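PDB 6TL1: protein TASOR from Homo sapiens, which contributes this pseudo-PARP domain to the HUSH complex, which maintains silencing at H3K9me3-rich loci by promoting recruitment of SETDB1 and MORC2. Local coordinates for residues A[19-24]-A[34-39]; A[28-33]-A[112-117]; A[57-62]-A[66-71]; A[97-102]-A[106-111]; A[5-8]-A[12-15]. All coordinates share one frame; numbering follows the deposited sequence.

Contact 1: residues A[19-24]-A[34-39]; sequences NILHSS and FNYRRA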
# COMPACT_ATOMS: atom_id res chain seq x y z
N ASN A 19 -9.76 -0.82 -12.53
CA ASN A 19 -10.90 -1.10 -11.65
C ASN A 19 -10.46 -1.25 -10.20
O ASN A 19 -11.25 -0.95 -9.30
CB ASN A 19 -11.64 -2.38 -12.06
CG ASN A 19 -12.49 -2.19 -13.30
OD1 ASN A 19 -12.72 -1.07 -13.71
ND2 ASN A 19 -12.98 -3.28 -13.88
N ILE A 20 -9.24 -1.73 -9.96
CA ILE A 20 -8.71 -1.77 -8.60
C ILE A 20 -8.63 -0.35 -8.04
O ILE A 20 -9.06 -0.08 -6.91
CB ILE A 20 -7.34 -2.46 -8.57
CG1 ILE A 20 -7.46 -3.92 -9.02
CG2 ILE A 20 -6.72 -2.37 -7.17
CD1 ILE A 20 -6.12 -4.51 -9.36
N LEU A 21 -8.15 0.59 -8.85
CA LEU A 21 -8.08 1.98 -8.39
C LEU A 21 -9.47 2.58 -8.19
O LEU A 21 -9.75 3.15 -7.13
CB LEU A 21 -7.28 2.82 -9.39
CG LEU A 21 -5.82 2.39 -9.56
CD1 LEU A 21 -5.30 2.85 -10.90
CD2 LEU A 21 -4.95 2.94 -8.44
N HIS A 22 -10.36 2.43 -9.18
CA HIS A 22 -11.69 3.03 -9.09
C HIS A 22 -12.48 2.49 -7.91
O HIS A 22 -13.33 3.20 -7.36
CB HIS A 22 -12.48 2.78 -10.38
CG HIS A 22 -12.05 3.64 -11.52
ND1 HIS A 22 -12.53 3.47 -12.80
CD2 HIS A 22 -11.20 4.69 -11.57
CE1 HIS A 22 -11.99 4.38 -13.60
NE2 HIS A 22 -11.18 5.13 -12.88
N SER A 23 -12.28 1.24 -7.55
CA SER A 23 -13.02 0.68 -6.43
C SER A 23 -12.38 1.00 -5.07
O SER A 23 -12.92 0.58 -4.04
CB SER A 23 -13.16 -0.83 -6.62
OG SER A 23 -11.90 -1.45 -6.50
N SER A 24 -11.25 1.70 -5.05
CA SER A 24 -10.48 1.90 -3.82
C SER A 24 -10.37 3.37 -3.43
O SER A 24 -9.46 3.74 -2.67
CB SER A 24 -9.09 1.29 -3.98
OG SER A 24 -9.18 -0.05 -4.44
N PHE A 34 -8.98 11.59 -11.94
CA PHE A 34 -7.81 10.83 -12.36
C PHE A 34 -8.01 10.28 -13.76
O PHE A 34 -9.03 9.65 -14.05
CB PHE A 34 -7.53 9.69 -11.38
CG PHE A 34 -7.00 10.18 -10.06
CD1 PHE A 34 -5.65 10.42 -9.90
CD2 PHE A 34 -7.86 10.41 -8.99
CE1 PHE A 34 -5.14 10.89 -8.69
CE2 PHE A 34 -7.36 10.87 -7.78
CZ PHE A 34 -6.01 11.11 -7.63
N ASN A 35 -7.04 10.54 -14.63
CA ASN A 35 -6.98 9.87 -15.92
C ASN A 35 -5.75 8.97 -15.89
O ASN A 35 -4.61 9.45 -15.80
CB ASN A 35 -6.94 10.89 -17.06
CG ASN A 35 -6.76 10.24 -18.43
OD1 ASN A 35 -6.98 9.04 -18.60
ND2 ASN A 35 -6.45 11.05 -19.42
N TYR A 36 -5.99 7.67 -15.91
CA TYR A 36 -4.92 6.69 -15.89
C TYR A 36 -4.56 6.40 -17.33
O TYR A 36 -5.33 5.75 -18.05
CB TYR A 36 -5.35 5.43 -15.14
CG TYR A 36 -5.71 5.73 -13.71
CD1 TYR A 36 -4.74 6.09 -12.79
CD2 TYR A 36 -7.04 5.70 -13.30
CE1 TYR A 36 -5.08 6.38 -11.48
CE2 TYR A 36 -7.38 5.98 -12.00
CZ TYR A 36 -6.40 6.32 -11.09
OH TYR A 36 -6.75 6.60 -9.80
N ARG A 37 -3.41 6.88 -17.77
CA ARG A 37 -3.08 6.88 -19.18
C ARG A 37 -2.14 5.77 -19.58
O ARG A 37 -2.04 5.47 -20.77
CB ARG A 37 -2.48 8.23 -19.58
CG ARG A 37 -3.32 9.43 -19.11
CD ARG A 37 -3.13 10.60 -20.04
NE ARG A 37 -3.69 11.83 -19.50
CZ ARG A 37 -3.73 12.97 -20.18
NH1 ARG A 37 -3.24 13.01 -21.41
NH2 ARG A 37 -4.24 14.07 -19.63
N ARG A 38 -1.44 5.16 -18.62
CA ARG A 38 -0.67 3.97 -18.93
C ARG A 38 -0.61 3.10 -17.69
O ARG A 38 -0.80 3.58 -16.57
CB ARG A 38 0.73 4.29 -19.46
CG ARG A 38 1.62 5.10 -18.57
CD ARG A 38 2.95 5.32 -19.26
NE ARG A 38 3.95 5.90 -18.36
CZ ARG A 38 5.25 5.91 -18.61
NH1 ARG A 38 5.72 5.37 -19.73
NH2 ARG A 38 6.09 6.46 -17.74
N ALA A 39 -0.38 1.81 -17.91
CA ALA A 39 -0.46 0.83 -16.84
C ALA A 39 0.38 -0.38 -17.22
O ALA A 39 0.40 -0.79 -18.39
CB ALA A 39 -1.91 0.42 -16.57
O HOH W 1 -10.43 7.46 -13.61

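Contact 2: residues A[28-33]-A[112-117]; sequences PTSVTN and YADLLQ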
# COMPACT_ATOMS: atom_id res chain seq x y z
N PRO A 28 -15.52 8.05 -4.07
CA PRO A 28 -15.64 7.40 -5.38
C PRO A 28 -15.78 8.36 -6.56
O PRO A 28 -15.46 7.96 -7.69
CB PRO A 28 -16.88 6.51 -5.22
CG PRO A 28 -16.87 6.18 -3.75
CD PRO A 28 -16.45 7.47 -3.08
N THR A 29 -16.22 9.61 -6.33
CA THR A 29 -16.26 10.62 -7.39
C THR A 29 -14.88 11.10 -7.83
O THR A 29 -14.79 11.89 -8.77
CB THR A 29 -17.11 11.82 -6.97
OG1 THR A 29 -16.69 12.30 -5.69
CG2 THR A 29 -18.57 11.42 -6.93
N SER A 30 -13.80 10.66 -7.16
CA SER A 30 -12.46 10.92 -7.66
C SER A 30 -12.25 10.31 -9.04
O SER A 30 -11.21 10.54 -9.66
CB SER A 30 -11.40 10.34 -6.70
OG SER A 30 -11.36 11.03 -5.45
N VAL A 31 -13.21 9.51 -9.52
CA VAL A 31 -13.12 8.91 -10.85
C VAL A 31 -13.06 9.98 -11.93
O VAL A 31 -12.50 9.75 -13.00
CB VAL A 31 -14.30 7.95 -11.07
CG1 VAL A 31 -15.63 8.71 -11.16
CG2 VAL A 31 -14.09 7.12 -12.32
N THR A 32 -13.60 11.18 -11.67
CA THR A 32 -13.53 12.24 -12.67
C THR A 32 -12.20 12.97 -12.65
O THR A 32 -11.85 13.60 -13.65
CB THR A 32 -14.65 13.27 -12.46
OG1 THR A 32 -14.35 14.09 -11.32
CG2 THR A 32 -15.95 12.56 -12.23
N ASN A 33 -11.44 12.88 -11.57
CA ASN A 33 -10.21 13.65 -11.44
C ASN A 33 -8.96 12.92 -11.89
O ASN A 33 -7.98 13.57 -12.24
CB ASN A 33 -10.03 14.10 -9.98
CG ASN A 33 -11.28 14.77 -9.42
OD1 ASN A 33 -11.75 15.75 -9.98
ND2 ASN A 33 -11.84 14.22 -8.36
N TYR A 112 -6.26 4.16 0.32
CA TYR A 112 -7.15 4.76 -0.66
C TYR A 112 -6.35 5.28 -1.85
O TYR A 112 -5.33 5.95 -1.67
CB TYR A 112 -7.97 5.90 -0.05
CG TYR A 112 -8.94 5.46 1.02
CD1 TYR A 112 -10.05 4.71 0.69
CD2 TYR A 112 -8.75 5.80 2.37
CE1 TYR A 112 -10.96 4.31 1.65
CE2 TYR A 112 -9.66 5.40 3.34
CZ TYR A 112 -10.77 4.65 2.96
OH TYR A 112 -11.70 4.23 3.87
N ALA A 113 -6.83 4.99 -3.06
CA ALA A 113 -6.10 5.34 -4.26
C ALA A 113 -6.18 6.82 -4.61
O ALA A 113 -5.44 7.26 -5.49
CB ALA A 113 -6.62 4.53 -5.45
N ASP A 114 -7.07 7.60 -3.97
CA ASP A 114 -7.13 9.04 -4.20
C ASP A 114 -6.52 9.85 -3.06
O ASP A 114 -6.60 11.08 -3.08
CB ASP A 114 -8.58 9.49 -4.47
CG ASP A 114 -9.56 9.04 -3.40
OD1 ASP A 114 -9.19 8.22 -2.53
OD2 ASP A 114 -10.73 9.48 -3.46
N LEU A 115 -5.86 9.18 -2.10
CA LEU A 115 -5.24 9.81 -0.93
C LEU A 115 -3.80 9.34 -0.85
O LEU A 115 -3.47 8.44 -0.08
CB LEU A 115 -6.02 9.46 0.34
CG LEU A 115 -5.67 10.22 1.62
CD1 LEU A 115 -5.45 11.69 1.34
CD2 LEU A 115 -6.80 10.03 2.63
N LEU A 116 -2.93 9.96 -1.66
CA LEU A 116 -1.57 9.50 -1.86
C LEU A 116 -0.50 10.42 -1.28
O LEU A 116 0.70 10.13 -1.45
CB LEU A 116 -1.31 9.30 -3.36
CG LEU A 116 -2.35 8.42 -4.05
CD1 LEU A 116 -2.28 8.61 -5.57
CD2 LEU A 116 -2.15 6.97 -3.65
N GLN A 117 -0.87 11.49 -0.61
CA GLN A 117 0.07 12.46 -0.06
C GLN A 117 -0.71 13.34 0.92
O GLN A 117 -1.94 13.35 0.91
CB GLN A 117 0.75 13.29 -1.16
CG GLN A 117 -0.06 14.47 -1.62
CD GLN A 117 0.56 15.26 -2.77
OE1 GLN A 117 1.62 14.90 -3.29
NE2 GLN A 117 -0.07 16.37 -3.13

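Contact 3: residues A[57-62]-A[66-71]; sequences ELKFDG and KELSES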
# COMPACT_ATOMS: atom_id res chain seq x y z
N GLU A 57 3.09 -19.77 5.42
CA GLU A 57 3.51 -19.75 6.82
C GLU A 57 2.43 -19.15 7.71
O GLU A 57 2.24 -19.60 8.85
CB GLU A 57 4.83 -18.99 7.00
CG GLU A 57 5.90 -19.27 5.99
CD GLU A 57 7.22 -18.60 6.35
OE1 GLU A 57 7.21 -17.69 7.20
OE2 GLU A 57 8.26 -18.99 5.77
N LEU A 58 1.71 -18.15 7.22
CA LEU A 58 0.64 -17.58 8.03
C LEU A 58 -0.44 -18.62 8.29
O LEU A 58 -0.93 -18.74 9.43
CB LEU A 58 0.05 -16.34 7.35
CG LEU A 58 0.92 -15.08 7.37
CD1 LEU A 58 0.32 -13.98 6.50
CD2 LEU A 58 1.13 -14.58 8.80
N LYS A 59 -0.80 -19.40 7.27
CA LYS A 59 -1.78 -20.46 7.47
C LYS A 59 -1.25 -21.57 8.37
O LYS A 59 -2.01 -22.17 9.14
CB LYS A 59 -2.20 -21.05 6.12
CG LYS A 59 -3.30 -22.11 6.22
CD LYS A 59 -3.76 -22.56 4.84
CE LYS A 59 -4.99 -23.45 4.93
NZ LYS A 59 -5.32 -24.10 3.62
N PHE A 60 0.06 -21.82 8.32
CA PHE A 60 0.66 -22.77 9.25
C PHE A 60 0.57 -22.29 10.70
O PHE A 60 0.47 -23.12 11.61
CB PHE A 60 2.11 -23.05 8.87
CG PHE A 60 2.75 -24.10 9.73
CD1 PHE A 60 2.59 -25.44 9.44
CD2 PHE A 60 3.49 -23.73 10.84
CE1 PHE A 60 3.18 -26.40 10.25
CE2 PHE A 60 4.07 -24.68 11.65
CZ PHE A 60 3.92 -26.02 11.35
N ASP A 61 0.59 -20.98 10.93
CA ASP A 61 0.59 -20.44 12.28
C ASP A 61 -0.83 -20.17 12.75
O ASP A 61 -1.05 -19.69 13.87
CB ASP A 61 1.47 -19.16 12.28
CG ASP A 61 1.66 -18.48 13.68
OD1 ASP A 61 2.64 -17.71 13.78
OD2 ASP A 61 0.89 -18.64 14.63
N GLY A 62 -1.83 -20.61 11.99
CA GLY A 62 -3.17 -20.61 12.51
C GLY A 62 -4.03 -19.46 12.05
O GLY A 62 -5.15 -19.33 12.54
N LYS A 66 -9.98 -15.90 6.35
CA LYS A 66 -10.25 -14.47 6.29
C LYS A 66 -8.95 -13.68 6.31
O LYS A 66 -8.75 -12.75 5.52
CB LYS A 66 -11.14 -14.06 7.48
CG LYS A 66 -12.61 -14.54 7.49
CD LYS A 66 -12.81 -16.04 7.26
CE LYS A 66 -12.37 -16.88 8.46
NZ LYS A 66 -12.15 -18.31 8.10
N GLU A 67 -8.04 -14.05 7.21
CA GLU A 67 -6.78 -13.36 7.39
C GLU A 67 -5.77 -13.69 6.30
O GLU A 67 -4.75 -13.00 6.19
CB GLU A 67 -6.22 -13.68 8.78
CG GLU A 67 -7.15 -13.15 9.89
CD GLU A 67 -6.80 -13.66 11.28
OE1 GLU A 67 -6.26 -14.78 11.39
OE2 GLU A 67 -7.12 -12.95 12.26
N LEU A 68 -6.03 -14.70 5.48
CA LEU A 68 -5.13 -15.03 4.39
C LEU A 68 -5.50 -14.33 3.10
O LEU A 68 -4.77 -14.47 2.10
CB LEU A 68 -5.14 -16.55 4.19
CG LEU A 68 -4.57 -17.35 5.36
CD1 LEU A 68 -4.79 -18.82 5.12
CD2 LEU A 68 -3.10 -17.03 5.56
N SER A 69 -6.60 -13.58 3.09
CA SER A 69 -7.10 -12.94 1.89
C SER A 69 -6.11 -11.91 1.34
O SER A 69 -5.43 -11.21 2.10
CB SER A 69 -8.45 -12.27 2.19
OG SER A 69 -9.09 -11.85 1.01
N GLU A 70 -6.05 -11.82 0.01
CA GLU A 70 -5.31 -10.79 -0.71
C GLU A 70 -6.15 -9.53 -0.90
O GLU A 70 -7.34 -9.62 -1.22
CB GLU A 70 -4.86 -11.31 -2.08
CG GLU A 70 -3.83 -12.42 -2.00
CD GLU A 70 -3.42 -12.93 -3.37
OE1 GLU A 70 -3.82 -12.32 -4.38
OE2 GLU A 70 -2.70 -13.96 -3.43
N SER A 71 -5.54 -8.37 -0.69
CA SER A 71 -6.18 -7.10 -1.03
C SER A 71 -5.11 -6.19 -1.65
O SER A 71 -3.99 -6.63 -1.92
CB SER A 71 -6.89 -6.48 0.18
OG SER A 71 -6.01 -6.36 1.27

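Contact 4: residues A[97-102]-A[106-111]; sequences ITILGS and GVYLSR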
# COMPACT_ATOMS: atom_id res chain seq x y z
N ILE A 97 6.18 8.96 7.55
CA ILE A 97 5.06 8.85 8.47
C ILE A 97 5.50 8.16 9.75
O ILE A 97 6.31 7.21 9.72
CB ILE A 97 3.91 8.10 7.78
CG1 ILE A 97 3.56 8.78 6.46
CG2 ILE A 97 2.69 8.00 8.68
CD1 ILE A 97 2.59 7.98 5.62
N THR A 98 4.99 8.62 10.89
CA THR A 98 5.33 8.07 12.20
C THR A 98 4.12 7.61 13.00
O THR A 98 4.29 7.02 14.07
CB THR A 98 6.11 9.10 13.02
OG1 THR A 98 5.31 10.28 13.17
CG2 THR A 98 7.40 9.49 12.32
N ILE A 99 2.91 7.83 12.49
CA ILE A 99 1.69 7.73 13.29
C ILE A 99 1.43 6.32 13.80
O ILE A 99 0.87 6.15 14.89
CB ILE A 99 0.52 8.29 12.46
CG1 ILE A 99 -0.70 8.57 13.32
CG2 ILE A 99 0.15 7.37 11.31
CD1 ILE A 99 -1.81 9.17 12.50
N LEU A 100 1.80 5.29 13.04
CA LEU A 100 1.54 3.90 13.41
C LEU A 100 2.80 3.18 13.89
O LEU A 100 2.76 1.96 14.13
CB LEU A 100 0.92 3.13 12.24
CG LEU A 100 -0.42 3.61 11.69
CD1 LEU A 100 -0.88 2.68 10.57
CD2 LEU A 100 -1.49 3.75 12.79
N GLY A 101 3.91 3.88 14.01
CA GLY A 101 5.16 3.26 14.41
C GLY A 101 6.28 3.81 13.56
O GLY A 101 6.02 4.44 12.53
N SER A 102 7.52 3.56 13.97
CA SER A 102 8.66 4.16 13.29
C SER A 102 8.74 3.67 11.85
O SER A 102 8.60 2.46 11.60
CB SER A 102 9.97 3.84 14.02
OG SER A 102 11.10 4.34 13.31
N GLY A 106 8.91 -0.41 9.71
CA GLY A 106 7.81 -0.90 8.90
C GLY A 106 7.69 -0.09 7.63
O GLY A 106 8.45 0.86 7.40
N VAL A 107 6.75 -0.48 6.79
CA VAL A 107 6.50 0.21 5.53
C VAL A 107 5.05 0.68 5.52
O VAL A 107 4.15 -0.02 5.98
CB VAL A 107 6.83 -0.70 4.32
CG1 VAL A 107 8.26 -1.24 4.46
CG2 VAL A 107 5.83 -1.84 4.18
N TYR A 108 4.84 1.89 5.01
CA TYR A 108 3.53 2.52 5.00
C TYR A 108 2.93 2.49 3.60
O TYR A 108 3.60 2.87 2.63
CB TYR A 108 3.64 3.97 5.48
CG TYR A 108 3.71 4.16 6.98
CD1 TYR A 108 2.55 4.30 7.72
CD2 TYR A 108 4.94 4.25 7.64
CE1 TYR A 108 2.59 4.49 9.07
CE2 TYR A 108 4.99 4.46 9.01
CZ TYR A 108 3.81 4.57 9.71
OH TYR A 108 3.80 4.78 11.07
N LEU A 109 1.68 2.05 3.49
CA LEU A 109 0.96 2.07 2.22
C LEU A 109 -0.39 2.75 2.40
O LEU A 109 -1.02 2.62 3.45
CB LEU A 109 0.74 0.63 1.66
CG LEU A 109 1.99 -0.18 1.33
CD1 LEU A 109 1.65 -1.57 0.87
CD2 LEU A 109 2.72 0.52 0.19
N SER A 110 -0.85 3.48 1.37
CA SER A 110 -2.16 4.13 1.42
C SER A 110 -3.27 3.11 1.23
O SER A 110 -3.18 2.22 0.38
CB SER A 110 -2.30 5.19 0.32
OG SER A 110 -1.59 6.37 0.59
N ARG A 111 -4.31 3.25 2.04
CA ARG A 111 -5.52 2.44 1.89
C ARG A 111 -6.33 2.88 0.67
O ARG A 111 -7.04 2.07 0.07
CB ARG A 111 -6.37 2.56 3.16
CG ARG A 111 -7.78 2.03 3.07
CD ARG A 111 -8.38 1.77 4.45
NE ARG A 111 -9.82 1.52 4.39
CZ ARG A 111 -10.66 1.65 5.41
NH1 ARG A 111 -10.21 2.03 6.60
NH2 ARG A 111 -11.95 1.40 5.25

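Contact 5: residues A[5-8]-A[12-15]; sequences QPLT and REFE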
# COMPACT_ATOMS: atom_id res chain seq x y z
N GLN A 5 4.94 -5.58 -17.66
CA GLN A 5 4.20 -5.93 -18.87
C GLN A 5 3.28 -4.78 -19.22
O GLN A 5 2.26 -4.58 -18.51
CB GLN A 5 3.44 -7.23 -18.69
CG GLN A 5 2.32 -7.44 -19.72
CD GLN A 5 1.25 -8.39 -19.23
OE1 GLN A 5 1.32 -8.92 -18.12
NE2 GLN A 5 0.27 -8.65 -20.09
N PRO A 6 3.55 -3.98 -20.23
CA PRO A 6 2.66 -2.88 -20.60
C PRO A 6 1.31 -3.42 -21.06
O PRO A 6 1.23 -4.45 -21.73
CB PRO A 6 3.40 -2.17 -21.73
CG PRO A 6 4.84 -2.57 -21.57
CD PRO A 6 4.80 -3.97 -21.03
N LEU A 7 0.24 -2.73 -20.64
CA LEU A 7 -1.12 -3.10 -20.98
C LEU A 7 -1.69 -2.07 -21.94
O LEU A 7 -1.45 -0.87 -21.79
CB LEU A 7 -2.00 -3.19 -19.72
CG LEU A 7 -1.45 -4.01 -18.55
CD1 LEU A 7 -2.27 -3.76 -17.27
CD2 LEU A 7 -1.43 -5.48 -18.90
N THR A 8 -2.46 -2.55 -22.92
CA THR A 8 -3.04 -1.64 -23.90
C THR A 8 -4.28 -0.99 -23.31
O THR A 8 -5.17 -1.69 -22.81
CB THR A 8 -3.38 -2.39 -25.17
OG1 THR A 8 -2.20 -2.99 -25.71
CG2 THR A 8 -3.97 -1.43 -26.22
N ARG A 12 -8.96 -5.74 -21.52
CA ARG A 12 -9.46 -6.33 -20.28
C ARG A 12 -8.46 -6.16 -19.13
O ARG A 12 -8.84 -5.80 -18.01
CB ARG A 12 -9.79 -7.81 -20.49
CG ARG A 12 -10.20 -8.51 -19.20
CD ARG A 12 -10.50 -10.00 -19.42
NE ARG A 12 -11.77 -10.22 -20.10
CZ ARG A 12 -12.95 -10.32 -19.49
NH1 ARG A 12 -13.03 -10.20 -18.17
NH2 ARG A 12 -14.05 -10.54 -20.20
N GLU A 13 -7.18 -6.44 -19.38
CA GLU A 13 -6.19 -6.37 -18.31
C GLU A 13 -6.00 -4.94 -17.84
O GLU A 13 -5.84 -4.69 -16.64
CB GLU A 13 -4.85 -6.95 -18.77
CG GLU A 13 -4.92 -8.38 -19.25
CD GLU A 13 -3.58 -9.10 -19.15
OE1 GLU A 13 -2.62 -8.66 -19.83
OE2 GLU A 13 -3.48 -10.09 -18.40
N PHE A 14 -6.00 -3.99 -18.77
CA PHE A 14 -5.87 -2.58 -18.43
C PHE A 14 -7.03 -2.12 -17.56
O PHE A 14 -6.82 -1.43 -16.55
CB PHE A 14 -5.79 -1.76 -19.71
CG PHE A 14 -5.51 -0.29 -19.51
CD1 PHE A 14 -6.55 0.59 -19.26
CD2 PHE A 14 -4.22 0.21 -19.59
CE1 PHE A 14 -6.31 1.94 -19.08
CE2 PHE A 14 -3.98 1.56 -19.42
CZ PHE A 14 -5.02 2.42 -19.16
N GLU A 15 -8.25 -2.51 -17.92
CA GLU A 15 -9.41 -2.04 -17.17
C GLU A 15 -9.56 -2.75 -15.84
O GLU A 15 -10.14 -2.16 -14.92
CB GLU A 15 -10.69 -2.24 -18.00
CG GLU A 15 -10.73 -1.48 -19.32
CD GLU A 15 -10.54 0.02 -19.16
OE1 GLU A 15 -11.01 0.58 -18.15
OE2 GLU A 15 -9.90 0.64 -20.05

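Contact 1: residues A[19-24]-A[34-39]
Leu21 lays a methyl group on the ring of Tyr36, and this is the heart of the meeting between the last turn of helix 12-22 and strand 34-42. Taking the helix in order, Leu21 comes first. Its CD1 stands 3.6 Å from the centroid of the Tyr36 ring and only 12° off the ring normal, a CH-pi contact over the middle of one face. Nearer the backbone, Leu21 CB lies 3.8 Å from Tyr36 OH, so the leucine follows the ring out to its hydroxyl. That hydroxyl is hydrogen-bonded to the hydroxyl of Tyr25, just beyond the helix.

His22 is next, and it meets the same ring at the rim instead of the face. NE2 sits near the plane of the tyrosine, 4.0 Å from Tyr36 CE2, and the imidazole and the phenol point opposite ways as they pass. With CG beside the backbone N (chi1 -75°), the imidazole is carried back toward the strand. There NE2 shares a water with the backbone: the water lies 2.6 Å from His22 NE2 and donates to Phe34 O, also at 2.6 Å.

Val18, one turn earlier on the helix, also touches Tyr36. Leu21 packs in addition on Val205 of strand 199-209 and Phe74 of strand 71-77, so the helix lies against several strands of the five-stranded antiparallel sheet.

Contact 2: residues A[28-33]-A[112-117]
Asp114 and Ser30 carry this contact between two loops, and a single short hydrogen bond joins them. Ser30 OG donates to Asp114 OD2 at 2.6 Å. The bond arrives on the anti lone pair of OD2, the one pointing away from the other carboxylate oxygen. Behind it the two CB atoms come together, Ser30 CB lying 3.7 Å from Asp114 CB, and Ser30 OG is 3.3 Å from Asp114 CB. The two residues therefore fit closely although no apolar side chains are involved.

Asp114 holds CG flanked by both of its main-chain neighbours (chi1 52°), which turns the carboxylate toward the loop that follows helix 12-22. Both oxygens are used: OD1 accepts from the backbone N of Leu26, while OD2 takes the N-H of Glu27 as well as the serine hydroxyl. With three donors gathered round it, the buried carboxylate is well compensated and probably stays ionised. Glu27 O is a second acceptor for the single proton of Ser30 OG.

Asp114 is the third residue of a type I beta turn running from Tyr112 to Leu115, just past strand 107-110. Residues 28-33 form a loop of successive turns, in which Thr32 N bonds to Thr29 O and Asn33 N to Ser30 O. The arrangement is that of a buried aspartate whose carboxylate gathers main-chain N-H groups and a serine hydroxyl from a distant loop, fastening that loop to a beta turn.

Contact 3: residues A[57-62]-A[66-71]
Leu68 points its two methyl groups at neighbouring residues of the last turn of helix 45-60, straddling Leu58 and Lys59. CD2 goes to the first of these, lying 3.7 Å from Leu58 CB, and it comes equally near the main chain, 3.7 Å from Lys59 N. CD1 goes to the second, reaching Lys59 CB at 3.6 Å and following the aliphatic chain outward to Lys59 CG at 3.8 Å and Lys59 CD at 3.9 Å.

The lysine and the leucine cross at about a right angle, so a methyl group rests on the flank of the methylene chain. Lys59 CG lies opposite the backbone N across the CA-CB bond (chi1 -176°), and the chain beyond is extended. Its lower methylenes thus remain beside Leu68 while the ammonium end leads away from it. Leu58, by contrast, meets Leu68 through its CB, the base of its side chain.

The helix stops here in a Schellman motif. Gly62, with positive phi, is the C-prime residue: its N bonds to Lys59 O, and Arg63 N bonds to Leu58 O. The chain then doubles back, bringing Leu68 against the turn it has just left; Leu68 also touches Arg55 from the preceding turn.

No hydrogen bond spans the two segments. The fit therefore rests on burying Leu68 against hydrocarbon, part of it lent by an exposed lysine whose ammonium group can stay solvated.

Contact 4: residues A[97-102]-A[106-111]
The ring of Tyr108 is the bump, and the loop 97-102 curls round it to form the hollow. Ile97 makes one wall. Its CB stands 3.8 Å from the centroid of the Tyr108 ring, a mere 2° off the normal, so the branch point of the isoleucine is centred on that face. CG2, swung to the side opposite the backbone N, reaches on to Tyr108 CE1 at 3.5 Å, and CD1 falls back toward the base of the tyrosine.

The hydroxyl fills the deep end of the hollow, inside the type I beta turn from Thr98 to Gly101. It is gripped twice by main chain. Leu100 N donates to Tyr108 OH at 2.9 Å along a bent path, N-H...O 140°. Tyr108 OH in turn donates to Gly101 O at 2.7 Å, meeting a lone pair in the carbonyl plane with a C=O...O angle of 134°. Both partners lie at the edge of the ring, near its plane, so together with the isoleucine on the face they set its tilt. Leu100 CB lines the deep end, 3.5 Å from Tyr108 OH and 3.8 Å from Tyr108 CE1.

Gly101 has a positive phi that suits glycine, and in this conformation its carbonyl faces the phenol. Farther along, Gly106 N makes just a weak bond to Ser102 O.

Tyr183 from the adjoining strand 181-184 meets the Tyr108 ring too. Strand 107-110, outermost in the mixed sheet and also bonded to Phe74 of strand 71-77, thus sends out a tyrosine that captures a type I beta turn through two main-chain hydrogen bonds.

Contact 5: residues A[5-8]-A[12-15]
A tight strand-to-helix connection brings the end of edge strand 4-6 against the first turn of helix 12-22. Leu7 and Phe14 form its buried side, their CB atoms 4.1 Å apart. The phenylalanine also packs on main chain: Phe14 CB lies 3.2 Å from Thr8 O, and Phe14 CD2 is 3.7 Å from Leu7 O. Phe14 CG sits across from the backbone N (chi1 -174°), which carries the ring past these two carbonyls.

Glu13 runs along the outer side. Leu7 crosses it at about a right angle, with Leu7 CD2 3.7 Å from Glu13 CB and 3.5 Å from Glu13 OE1. The same OE1 takes a weak hydrogen bond from Gln5 NE2 at 2.9 Å, the N-H...O angle being 120° and the amide and carboxylate planes 52° apart. Gln5 OE1, the amide's other end, accepts from His43 NE2.

Ser11 OG bridges the connection by hydrogen-bonding to both Thr8 O and Phe14 N. Strand 34-42 lies alongside: Leu7 pairs with Ala39 through the backbone, Phe14 packs on Ala39, and Leu41 is touched by Gln5, Leu7 and Glu13.

Overall arrangement
From the N terminus, contact 5 closes first, folding strand 4-6 onto the start of helix 12-22. Contact 1 follows in series and brings the end of that helix onto strand 34-42, the neighbour of strand 4-6; Ala39 O bonding to Leu7 N joins the two contacts directly. Contact 2 crosses contact 1, because residues 28-33 lie between the two segments of contact 1, and it closes a long loop to 112-117; Ser24 O with Ala113 N links the pair. Contacts 3 and 4 both fall within that loop, one after the other: contact 3 at the end of helix 45-60, contact 4 at strand 107-110 of the mixed sheet. Ser110 OG with Leu115 O links contacts 4 and 2.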